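Local coordinates for RagA protein (Porphyromonas gingivalis, PDB 6SLN) that probably imports nutrients, likely peptides, across the outer membrane as a TonB-dependent receptor in which a plug domain fills a beta-barrel, at residues Lys104-Leu110 with Phe180-Ser184; Lys209-Met213 with Ser322-Tyr328. All coordinates share one frame; numbering follows the deposited sequence.

Followed from the N terminus, the chain first closes contact 1, where 180-184 returns to 104-110 after 69 intervening residues and pairs strand 102-106 with strand 180-186 in the plug sheet. Strand 203-208, the next neighbour in that sheet, then leads straight into contact 2, where 209-213 meets 322-328 and a second loop of 108 residues closes. The two loops lie in series, neither nesting nor crossing. Contact 1 is internal to the plug; contact 2 ties the chain leaving the plug to the barrel hairpin of strands 309-322 and 325-337. Their centres are 19 Å apart, and the stem of K209 packs on E181 and F180.

Contact 1: Lys104-Leu110 with Phe180-Ser184; sequences KVSSEKL and FESMS
F180 meets L110 through its CB, 3.9 Å from L110 CD1, and the two side chains stand at about a right angle; the F180 side chain also packs on I206 and T208 of strand 203-208. The carboxylate of E181 lies beside S107, with E181 OE1 3.9 Å from S107 OG, which indicates packing and not a bond. L110 divides its contacts between its two methyls: while CD1 reaches F180, CD2 lies 3.6 Å from M183 CE. M183 gets there on a chain extended to SD and turned only at the last torsion (chi3 -51°), and it also packs on V204, I206, M119 and L122.

Strands 102-106 and 180-186 belong to the mixed sheet of the plug domain, with 102-106 outermost within this chain. Their antiparallel pairing rests on V105 and M183: V105 N donates to M183 O at 2.6 Å, nearly straight at 163°, and M183 N returns a bond to V105 O at 2.9 Å. The side chains of this pair share the face on which L110 packs. On the other face K104 runs over S184 and S182, and bends at its third and fourth torsions bring NZ to 3.6 Å from S182 OG, an approach of packing. Farther across the sheet, E181 and S182 both oppose Q207 in a classic beta bulge.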
ATOM      1  N   LYS A 104      -0.235  33.846 -29.653  1.00 49.71           N
ATOM      2  CA  LYS A 104       0.397  34.063 -28.354  1.00 52.75           C
ATOM      3  C   LYS A 104      -0.524  34.830 -27.419  1.00 56.37           C
ATOM      4  O   LYS A 104      -1.068  35.876 -27.794  1.00 45.47           O
ATOM      5  CB  LYS A 104       1.717  34.826 -28.495  1.00 54.47           C
ATOM      6  CG  LYS A 104       2.435  35.002 -27.160  1.00 59.03           C
ATOM      7  CD  LYS A 104       3.697  35.840 -27.291  1.00 63.24           C
ATOM      8  CE  LYS A 104       4.929  35.028 -26.903  1.00 68.38           C
ATOM      9  NZ  LYS A 104       5.957  35.878 -26.232  1.00 73.09           N
ATOM     10  N   VAL A 105      -0.656  34.344 -26.184  1.00 57.23           N
ATOM     11  CA  VAL A 105      -1.543  34.952 -25.199  1.00 52.70           C
ATOM     12  C   VAL A 105      -0.707  35.516 -24.064  1.00 59.21           C
ATOM     13  O   VAL A 105       0.179  34.833 -23.531  1.00 57.35           O
ATOM     14  CB  VAL A 105      -2.583  33.950 -24.684  1.00 47.62           C
ATOM     15  CG1 VAL A 105      -3.285  34.516 -23.504  1.00 52.77           C
ATOM     16  CG2 VAL A 105      -3.588  33.673 -25.767  1.00 47.38           C
ATOM     17  N   SER A 106      -1.001  36.763 -23.695  1.00 66.00           N
ATOM     18  CA  SER A 106      -0.266  37.545 -22.713  1.00 68.24           C
ATOM     19  C   SER A 106      -0.554  37.048 -21.290  1.00 68.19           C
ATOM     20  O   SER A 106      -1.503  36.296 -21.041  1.00 71.44           O
ATOM     21  CB  SER A 106      -0.627  39.023 -22.868  1.00 74.27           C
ATOM     22  OG  SER A 106      -0.603  39.698 -21.623  1.00 82.39           O
ATOM     23  N   SER A 107       0.284  37.487 -20.337  1.00 61.19           N
ATOM     24  CA  SER A 107       0.093  37.047 -18.955  1.00 61.09           C
ATOM     25  C   SER A 107      -1.228  37.545 -18.379  1.00 62.17           C
ATOM     26  O   SER A 107      -1.834  36.851 -17.560  1.00 56.91           O
ATOM     27  CB  SER A 107       1.281  37.473 -18.073  1.00 58.27           C
ATOM     28  OG  SER A 107       1.414  38.875 -17.935  1.00 57.40           O
ATOM     29  N   GLU A 108      -1.695  38.726 -18.813  1.00 73.57           N
ATOM     30  CA  GLU A 108      -3.000  39.247 -18.397  1.00 77.96           C
ATOM     31  C   GLU A 108      -4.092  38.194 -18.511  1.00 76.46           C
ATOM     32  O   GLU A 108      -4.835  37.940 -17.557  1.00 77.25           O
ATOM     33  CB  GLU A 108      -3.378  40.461 -19.248  1.00 84.97           C
ATOM     34  CG  GLU A 108      -2.759  41.765 -18.802  1.00 95.10           C
ATOM     35  CD  GLU A 108      -1.372  41.977 -19.386  1.00102.73           C
ATOM     36  OE1 GLU A 108      -1.007  43.153 -19.626  1.00108.00           O
ATOM     37  OE2 GLU A 108      -0.652  40.970 -19.603  1.00 99.33           O
ATOM     38  N   LYS A 109      -4.214  37.582 -19.685  1.00 72.48           N
ATOM     39  CA  LYS A 109      -5.251  36.585 -19.888  1.00 64.58           C
ATOM     40  C   LYS A 109      -5.026  35.337 -19.049  1.00 61.82           C
ATOM     41  O   LYS A 109      -5.936  34.508 -18.954  1.00 62.25           O
ATOM     42  CB  LYS A 109      -5.338  36.238 -21.373  1.00 61.21           C
ATOM     43  CG  LYS A 109      -5.620  37.454 -22.262  1.00 68.65           C
ATOM     44  CD  LYS A 109      -4.343  37.946 -22.936  1.00 76.42           C
ATOM     45  CE  LYS A 109      -4.605  38.559 -24.317  1.00 75.01           C
ATOM     46  NZ  LYS A 109      -3.341  38.623 -25.124  1.00 67.04           N
ATOM     47  N   LEU A 110      -3.855  35.197 -18.419  1.00 65.12           N
ATOM     48  CA  LEU A 110      -3.525  34.021 -17.625  1.00 59.55           C
ATOM     49  C   LEU A 110      -3.564  34.254 -16.117  1.00 66.55           C
ATOM     50  O   LEU A 110      -3.647  33.277 -15.363  1.00 68.05           O
ATOM     51  CB  LEU A 110      -2.125  33.508 -18.003  1.00 48.07           C
ATOM     52  CG  LEU A 110      -1.869  33.108 -19.463  1.00 51.72           C
ATOM     53  CD1 LEU A 110      -0.371  32.968 -19.758  1.00 40.11           C
ATOM     54  CD2 LEU A 110      -2.587  31.810 -19.780  1.00 46.20           C
ATOM     55  N   PHE A 180       3.410  32.464 -15.130  1.00 58.60           N
ATOM     56  CA  PHE A 180       3.394  32.310 -16.580  1.00 47.34           C
ATOM     57  C   PHE A 180       3.539  33.663 -17.267  1.00 47.54           C
ATOM     58  O   PHE A 180       2.771  34.595 -16.999  1.00 50.79           O
ATOM     59  CB  PHE A 180       2.103  31.637 -17.038  1.00 44.89           C
ATOM     60  CG  PHE A 180       1.906  30.246 -16.497  1.00 44.03           C
ATOM     61  CD1 PHE A 180       2.916  29.591 -15.822  1.00 41.41           C
ATOM     62  CD2 PHE A 180       0.700  29.593 -16.677  1.00 46.24           C
ATOM     63  CE1 PHE A 180       2.724  28.315 -15.344  1.00 44.41           C
ATOM     64  CE2 PHE A 180       0.501  28.316 -16.197  1.00 45.66           C
ATOM     65  CZ  PHE A 180       1.509  27.676 -15.533  1.00 44.91           C
ATOM     66  N   GLU A 181       4.525  33.761 -18.156  1.00 52.53           N
ATOM     67  CA  GLU A 181       4.735  34.992 -18.909  1.00 56.99           C
ATOM     68  C   GLU A 181       3.821  35.047 -20.117  1.00 58.13           C
ATOM     69  O   GLU A 181       3.142  36.051 -20.358  1.00 66.47           O
ATOM     70  CB  GLU A 181       6.192  35.094 -19.360  1.00 56.08           C
ATOM     71  CG  GLU A 181       6.542  36.402 -20.031  1.00 55.54           C
ATOM     72  CD  GLU A 181       6.144  37.594 -19.188  1.00 72.12           C
ATOM     73  OE1 GLU A 181       5.007  38.085 -19.360  1.00 77.83           O
ATOM     74  OE2 GLU A 181       6.963  38.035 -18.350  1.00 79.11           O
ATOM     75  N   SER A 182       3.802  33.976 -20.893  1.00 57.19           N
ATOM     76  CA  SER A 182       3.008  33.933 -22.101  1.00 53.21           C
ATOM     77  C   SER A 182       2.595  32.495 -22.340  1.00 49.91           C
ATOM     78  O   SER A 182       3.040  31.568 -21.654  1.00 49.34           O
ATOM     79  CB  SER A 182       3.781  34.493 -23.299  1.00 52.56           C
ATOM     80  OG  SER A 182       5.154  34.142 -23.228  1.00 47.49           O
ATOM     81  N   MET A 183       1.705  32.327 -23.308  1.00 47.77           N
ATOM     82  CA  MET A 183       1.313  31.013 -23.788  1.00 47.23           C
ATOM     83  C   MET A 183       1.167  31.115 -25.295  1.00 53.15           C
ATOM     84  O   MET A 183       0.419  31.963 -25.798  1.00 56.69           O
ATOM     85  CB  MET A 183       0.020  30.535 -23.132  1.00 39.69           C
ATOM     86  CG  MET A 183      -0.523  29.278 -23.752  1.00 53.32           C
ATOM     87  SD  MET A 183      -1.987  28.705 -22.887  1.00 60.28           S
ATOM     88  CE  MET A 183      -1.423  28.695 -21.186  1.00 46.10           C
ATOM     89  N   SER A 184       1.934  30.300 -26.005  1.00 55.57           N
ATOM     90  CA  SER A 184       1.899  30.248 -27.458  1.00 56.31           C
ATOM     91  C   SER A 184       1.156  28.994 -27.897  1.00 56.85           C
ATOM     92  O   SER A 184       1.413  27.900 -27.384  1.00 56.02           O
ATOM     93  CB  SER A 184       3.310  30.260 -28.048  1.00 55.00           C
ATOM     94  OG  SER A 184       4.056  31.376 -27.596  1.00 56.59           O
TER

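Contact 2: Lys209-Met213 with Ser322-Tyr328; sequences KKGKM and SQGTSYY
K209 lays its CB over one face of the Y328 ring, 3.9 Å from the ring centroid and 17° off the normal, a CH-pi contact offset toward the ring's rim. Its extended chain carries CD alongside the hydroxyl end of the ring, 3.9 Å from Y328 OH. Both polar ends finish on adjacent plug residues, K209 NZ on N178 O and Y328 OH on D179 OD1. The Y328 side chain is buried, with S317, S319, R352 and N354 of the flanking barrel strands also touching it. Next along, G211 N donates to S326 OG at 2.8 Å, though the 133° angle at the hydrogen shows a bent bond; OG is placed there by standing anti to the serine's N (chi1 155°).

M213 is well packed too, but by apolar contact: bends at chi2 and chi3 bring its CE methyl over the turn backbone, near S322 N, G324 N and T325 O, with SD beside G324. The loose side is the outer edge, where Q323 is exposed and the second subunit comes near. S322-T325 form a type I' turn, typical of a beta hairpin with a two-residue loop, here joining barrel strands; the segment packed beside it runs from plug to barrel, as in TonB-dependent receptors.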
ATOM      1  N   LYS A 209       8.007  33.054 -16.026  1.00 58.33           N
ATOM      2  CA  LYS A 209       8.650  34.360 -15.986  1.00 63.69           C
ATOM      3  C   LYS A 209      10.109  34.263 -15.559  1.00 72.92           C
ATOM      4  O   LYS A 209      10.489  33.430 -14.731  1.00 73.88           O
ATOM      5  CB  LYS A 209       7.910  35.293 -15.028  1.00 63.85           C
ATOM      6  CG  LYS A 209       6.583  35.800 -15.552  1.00 66.10           C
ATOM      7  CD  LYS A 209       5.684  36.309 -14.426  1.00 63.10           C
ATOM      8  CE  LYS A 209       4.540  37.167 -14.977  1.00 61.63           C
ATOM      9  NZ  LYS A 209       3.363  37.267 -14.058  1.00 54.44           N
ATOM     10  N   LYS A 210      10.927  35.140 -16.135  1.00 76.23           N
ATOM     11  CA  LYS A 210      12.310  35.350 -15.738  1.00 78.71           C
ATOM     12  C   LYS A 210      12.451  36.770 -15.206  1.00 74.73           C
ATOM     13  O   LYS A 210      11.654  37.656 -15.523  1.00 84.50           O
ATOM     14  CB  LYS A 210      13.281  35.135 -16.911  1.00 81.81           C
ATOM     15  CG  LYS A 210      12.867  34.049 -17.893  1.00 88.11           C
ATOM     16  CD  LYS A 210      12.754  32.673 -17.234  1.00 90.13           C
ATOM     17  CE  LYS A 210      12.582  31.565 -18.274  1.00 90.03           C
ATOM     18  NZ  LYS A 210      11.728  30.473 -17.733  1.00 86.57           N
ATOM     19  N   GLY A 211      13.488  36.997 -14.405  1.00 61.92           N
ATOM     20  CA  GLY A 211      13.687  38.315 -13.824  1.00 62.00           C
ATOM     21  C   GLY A 211      14.275  39.314 -14.810  1.00 68.69           C
ATOM     22  O   GLY A 211      15.320  39.067 -15.421  1.00 67.00           O
ATOM     23  N   LYS A 212      13.601  40.451 -14.959  1.00 70.05           N
ATOM     24  CA  LYS A 212      14.192  41.584 -15.651  1.00 70.49           C
ATOM     25  C   LYS A 212      15.441  42.030 -14.905  1.00 79.37           C
ATOM     26  O   LYS A 212      15.401  42.257 -13.692  1.00 77.87           O
ATOM     27  CB  LYS A 212      13.183  42.728 -15.732  1.00 71.29           C
ATOM     28  CG  LYS A 212      13.774  44.048 -16.204  1.00 77.77           C
ATOM     29  CD  LYS A 212      13.807  45.085 -15.086  1.00 78.88           C
ATOM     30  CE  LYS A 212      13.788  46.506 -15.632  1.00 73.47           C
ATOM     31  NZ  LYS A 212      14.052  47.461 -14.532  1.00 68.94           N
ATOM     32  N   MET A 213      16.549  42.157 -15.630  1.00 87.76           N
ATOM     33  CA  MET A 213      17.805  42.528 -14.996  1.00 94.54           C
ATOM     34  C   MET A 213      17.813  44.012 -14.644  1.00100.24           C
ATOM     35  O   MET A 213      16.997  44.795 -15.138  1.00101.92           O
ATOM     36  CB  MET A 213      18.982  42.235 -15.917  1.00 97.05           C
ATOM     37  CG  MET A 213      18.901  40.909 -16.618  1.00103.79           C
ATOM     38  SD  MET A 213      20.549  40.226 -16.711  1.00110.27           S
ATOM     39  CE  MET A 213      20.845  39.922 -15.001  1.00106.78           C
ATOM     40  N   SER A 322      21.241  40.944 -11.979  1.00 77.87           N
ATOM     41  CA  SER A 322      22.338  41.815 -12.361  1.00 85.82           C
ATOM     42  C   SER A 322      23.370  41.022 -13.144  1.00 90.17           C
ATOM     43  O   SER A 322      23.603  39.841 -12.875  1.00 92.04           O
ATOM     44  CB  SER A 322      23.009  42.443 -11.146  1.00 92.99           C
ATOM     45  OG  SER A 322      23.698  43.634 -11.482  1.00 97.25           O
ATOM     46  N   GLN A 323      23.956  41.688 -14.137  1.00 94.08           N
ATOM     47  CA  GLN A 323      25.147  41.235 -14.858  1.00 94.71           C
ATOM     48  C   GLN A 323      25.000  39.798 -15.357  1.00 86.31           C
ATOM     49  O   GLN A 323      25.813  38.919 -15.074  1.00 89.29           O
ATOM     50  CB  GLN A 323      26.400  41.373 -14.000  1.00102.68           C
ATOM     51  CG  GLN A 323      27.077  42.729 -14.078  1.00112.26           C
ATOM     52  CD  GLN A 323      27.088  43.447 -12.740  1.00117.59           C
ATOM     53  OE1 GLN A 323      26.054  43.582 -12.083  1.00118.72           O
ATOM     54  NE2 GLN A 323      28.263  43.905 -12.324  1.00119.59           N
ATOM     55  N   GLY A 324      23.940  39.576 -16.130  1.00 74.45           N
ATOM     56  CA  GLY A 324      23.733  38.288 -16.771  1.00 60.74           C
ATOM     57  C   GLY A 324      23.257  37.160 -15.879  1.00 65.66           C
ATOM     58  O   GLY A 324      23.318  35.999 -16.304  1.00 71.64           O
ATOM     59  N   THR A 325      22.796  37.448 -14.657  1.00 63.96           N
ATOM     60  CA  THR A 325      22.175  36.455 -13.778  1.00 64.58           C
ATOM     61  C   THR A 325      20.766  36.905 -13.411  1.00 69.43           C
ATOM     62  O   THR A 325      20.595  37.897 -12.693  1.00 71.64           O
ATOM     63  CB  THR A 325      22.980  36.236 -12.492  1.00 64.12           C
ATOM     64  OG1 THR A 325      24.306  35.806 -12.806  1.00 72.00           O
ATOM     65  CG2 THR A 325      22.313  35.174 -11.638  1.00 53.96           C
ATOM     66  N   SER A 326      19.765  36.157 -13.869  1.00 70.15           N
ATOM     67  CA  SER A 326      18.364  36.410 -13.564  1.00 68.28           C
ATOM     68  C   SER A 326      17.844  35.401 -12.539  1.00 65.76           C
ATOM     69  O   SER A 326      18.416  34.321 -12.342  1.00 69.01           O
ATOM     70  CB  SER A 326      17.516  36.351 -14.843  1.00 73.82           C
ATOM     71  OG  SER A 326      16.162  36.029 -14.551  1.00 80.16           O
ATOM     72  N   TYR A 327      16.750  35.772 -11.872  1.00 57.77           N
ATOM     73  CA  TYR A 327      16.042  34.860 -10.982  1.00 50.88           C
ATOM     74  C   TYR A 327      14.571  35.244 -10.972  1.00 46.77           C
ATOM     75  O   TYR A 327      14.209  36.387 -11.258  1.00 47.89           O
ATOM     76  CB  TYR A 327      16.602  34.886  -9.549  1.00 54.79           C
ATOM     77  CG  TYR A 327      16.387  36.201  -8.829  1.00 58.01           C
ATOM     78  CD1 TYR A 327      17.245  37.273  -9.033  1.00 65.30           C
ATOM     79  CD2 TYR A 327      15.319  36.374  -7.955  1.00 59.74           C
ATOM     80  CE1 TYR A 327      17.042  38.491  -8.386  1.00 69.34           C
ATOM     81  CE2 TYR A 327      15.110  37.589  -7.302  1.00 63.01           C
ATOM     82  CZ  TYR A 327      15.973  38.640  -7.523  1.00 65.52           C
ATOM     83  OH  TYR A 327      15.775  39.839  -6.886  1.00 66.44           O
ATOM     84  N   TYR A 328      13.721  34.278 -10.637  1.00 50.25           N
ATOM     85  CA  TYR A 328      12.312  34.567 -10.373  1.00 52.75           C
ATOM     86  C   TYR A 328      11.829  33.557  -9.337  1.00 55.48           C
ATOM     87  O   TYR A 328      11.783  32.349  -9.613  1.00 62.42           O
ATOM     88  CB  TYR A 328      11.479  34.509 -11.656  1.00 52.49           C
ATOM     89  CG  TYR A 328       9.970  34.577 -11.443  1.00 52.94           C
ATOM     90  CD1 TYR A 328       9.292  35.785 -11.502  1.00 50.49           C
ATOM     91  CD2 TYR A 328       9.231  33.420 -11.188  1.00 52.85           C
ATOM     92  CE1 TYR A 328       7.922  35.836 -11.308  1.00 61.63           C
ATOM     93  CE2 TYR A 328       7.877  33.459 -10.991  1.00 55.96           C
ATOM     94  CZ  TYR A 328       7.217  34.665 -11.049  1.00 64.29           C
ATOM     95  OH  TYR A 328       5.848  34.691 -10.846  1.00 62.04           O
TER